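Local coordinates for protein citrate synthase (PDB 6ABX) that probably catalyses the condensation of oxaloacetate with acetyl-CoA and water to citrate and CoA, a step of the tricarboxylic acid cycle, at residues M249-R254 against I302-D307. Residues are numbered along the deposited sequence; the frame is centred on the assembly and turned at random.
With GOL (glycerol), chain E.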
loop_
_atom_site.group_PDB
_atom_site.type_symbol
_atom_site.label_atom_id
_atom_site.label_comp_id
_atom_site.label_asym_id
_atom_site.label_seq_id
_atom_site.Cartn_x
_atom_site.Cartn_y
_atom_site.Cartn_z
ATOM N N MET A 249 20.137 -14.950 13.069
ATOM C CA MET A 249 19.532 -14.180 12.050
ATOM C C MET A 249 19.995 -14.761 10.706
ATOM O O MET A 249 21.092 -15.283 10.569
ATOM C CB MET A 249 19.920 -12.700 12.160
ATOM C CG MET A 249 19.399 -12.033 13.434
ATOM S SD MET A 249 17.608 -12.211 13.565
ATOM C CE MET A 249 17.249 -11.117 14.944
ATOM N N GLY A 250 19.113 -14.637 9.729
ATOM C CA GLY A 250 19.353 -15.134 8.384
ATOM C C GLY A 250 19.010 -16.593 8.184
ATOM O O GLY A 250 19.336 -17.148 7.122
ATOM N N PHE A 251 18.379 -17.228 9.178
ATOM C CA PHE A 251 18.021 -18.651 9.089
ATOM C C PHE A 251 16.510 -18.739 9.163
ATOM O O PHE A 251 15.893 -17.883 9.729
ATOM C CB PHE A 251 18.649 -19.483 10.211
ATOM C CG PHE A 251 20.008 -20.039 9.926
ATOM C CD1 PHE A 251 21.142 -19.261 10.089
ATOM C CD2 PHE A 251 20.165 -21.370 9.619
ATOM C CE1 PHE A 251 22.385 -19.791 9.799
ATOM C CE2 PHE A 251 21.410 -21.907 9.382
ATOM C CZ PHE A 251 22.517 -21.108 9.438
ATOM N N GLY A 252 15.963 -19.803 8.603
ATOM C CA GLY A 252 14.558 -20.042 8.663
ATOM C C GLY A 252 13.918 -19.573 7.376
ATOM O O GLY A 252 14.328 -18.574 6.773
ATOM N N HIS A 253 12.952 -20.354 6.909
ATOM C CA HIS A 253 12.046 -19.890 5.885
ATOM C C HIS A 253 10.700 -20.553 6.175
ATOM O O HIS A 253 10.605 -21.702 6.642
ATOM C CB HIS A 253 12.590 -20.139 4.453
ATOM C CG HIS A 253 12.122 -19.144 3.431
ATOM N ND1 HIS A 253 12.975 -18.589 2.490
ATOM C CD2 HIS A 253 10.917 -18.559 3.214
ATOM C CE1 HIS A 253 12.309 -17.731 1.734
ATOM N NE2 HIS A 253 11.045 -17.697 2.151
ATOM N N ARG A 254 9.661 -19.782 5.907
ATOM C CA ARG A 254 8.357 -20.305 5.808
ATOM C C ARG A 254 8.280 -21.216 4.566
ATOM O O ARG A 254 7.373 -22.016 4.518
ATOM C CB ARG A 254 7.369 -19.132 5.831
ATOM C CG ARG A 254 7.568 -18.173 7.007
ATOM C CD ARG A 254 6.372 -17.283 7.340
ATOM N NE ARG A 254 6.663 -16.383 8.455
ATOM C CZ ARG A 254 5.787 -15.995 9.383
ATOM N NH1 ARG A 254 4.525 -16.384 9.315
ATOM N NH2 ARG A 254 6.183 -15.232 10.387
ATOM N N ILE A 302 15.563 -25.843 9.281
ATOM C CA ILE A 302 15.907 -24.413 9.398
ATOM C C ILE A 302 17.278 -24.191 8.734
ATOM O O ILE A 302 18.282 -24.796 9.133
ATOM C CB ILE A 302 15.830 -23.965 10.872
ATOM C CG1 ILE A 302 14.384 -24.043 11.372
ATOM C CG2 ILE A 302 16.425 -22.573 11.062
ATOM C CD1 ILE A 302 14.223 -23.731 12.831
ATOM N N TYR A 303 17.289 -23.429 7.616
ATOM C CA TYR A 303 18.493 -23.299 6.755
ATOM C C TYR A 303 18.729 -21.834 6.403
ATOM O O TYR A 303 17.848 -21.001 6.620
ATOM C CB TYR A 303 18.353 -24.105 5.456
ATOM C CG TYR A 303 18.565 -25.593 5.610
ATOM C CD1 TYR A 303 19.823 -26.163 5.471
ATOM C CD2 TYR A 303 17.498 -26.427 5.898
ATOM C CE1 TYR A 303 20.013 -27.531 5.611
ATOM C CE2 TYR A 303 17.674 -27.792 6.065
ATOM C CZ TYR A 303 18.932 -28.349 5.905
ATOM O OH TYR A 303 19.110 -29.698 6.052
ATOM N N PRO A 304 19.907 -21.466 5.890
ATOM C CA PRO A 304 20.171 -20.072 5.558
ATOM C C PRO A 304 19.179 -19.611 4.493
ATOM O O PRO A 304 18.930 -20.328 3.519
ATOM C CB PRO A 304 21.598 -20.024 5.063
ATOM C CG PRO A 304 22.191 -21.330 5.542
ATOM C CD PRO A 304 21.061 -22.305 5.597
ATOM N N ASN A 305 18.662 -18.410 4.723
ATOM C CA ASN A 305 17.770 -17.665 3.832
ATOM C C ASN A 305 18.627 -16.705 2.987
ATOM O O ASN A 305 19.782 -16.449 3.276
ATOM C CB ASN A 305 16.784 -16.852 4.677
ATOM C CG ASN A 305 15.632 -16.298 3.865
ATOM O OD1 ASN A 305 14.967 -17.052 3.146
ATOM N ND2 ASN A 305 15.413 -14.993 3.936
ATOM N N VAL A 306 18.012 -16.109 1.969
ATOM C CA VAL A 306 18.729 -15.124 1.133
ATOM C C VAL A 306 19.356 -14.011 1.992
ATOM O O VAL A 306 20.458 -13.543 1.687
ATOM C CB VAL A 306 17.748 -14.574 0.074
ATOM C CG1 VAL A 306 16.510 -13.926 0.682
ATOM C CG2 VAL A 306 18.447 -13.680 -0.923
ATOM N N ASP A 307 18.655 -13.566 3.040
ATOM C CA ASP A 307 19.180 -12.469 3.823
ATOM C C ASP A 307 20.287 -12.879 4.803
ATOM O O ASP A 307 20.777 -11.998 5.510
ATOM C CB ASP A 307 18.133 -11.687 4.612
ATOM C CG ASP A 307 17.179 -12.496 5.465
ATOM O OD1 ASP A 307 17.463 -13.667 5.715
ATOM O OD2 ASP A 307 16.111 -11.913 5.847
HETATM C C1 GOL E . 16.019 -13.587 9.663
HETATM O O1 GOL E . 16.945 -12.478 9.825
HETATM C C2 GOL E . 15.523 -13.582 8.217
HETATM O O2 GOL E . 15.650 -14.878 7.595
HETATM C C3 GOL E . 14.069 -13.096 8.109
HETATM O O3 GOL E . 13.620 -13.243 6.764
#
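Phe251 and Pro304 meet in a single beta bridge between two loops that carry active-site residues of the citrate synthase fold. The bridge rests on two backbone hydrogen bonds: Asn305 N to Gly250 O (2.8 Å, practically straight at 179°) and Gly252 N to Tyr303 O (3.0 Å). Gly250 and Gly252 both have positive phi, where a CB would press on the preceding carbonyl oxygen, so the lack of a side chain suits both places. Phe251, a residue of the acetyl-CoA site, runs its ring alongside the rigid proline: Pro304 CA sits over the centre of one face, and Pro304 CD is 3.8 Å from Phe251 CE2.

Asn305 suits the junction because its short amide serves both sides. Its CB lies against Gly250 O and Gly252 O; with CG anti to the backbone N (chi1 -167°), the amide lies between His253 and Asp307, both predicted active-site residues. OD1 of Asn305 comes within 2.6 Å of His253 ND1, though the angle is poor for a hydrogen bond; the imidazole and amide planes stand 77° apart. A glycerol bonds both carboxylate oxygens of Asp307. Asn305 ND2 donates to a bound citrate and, at 3.0 Å, to Asp307 OD1, which it meets from above the carboxylate plane.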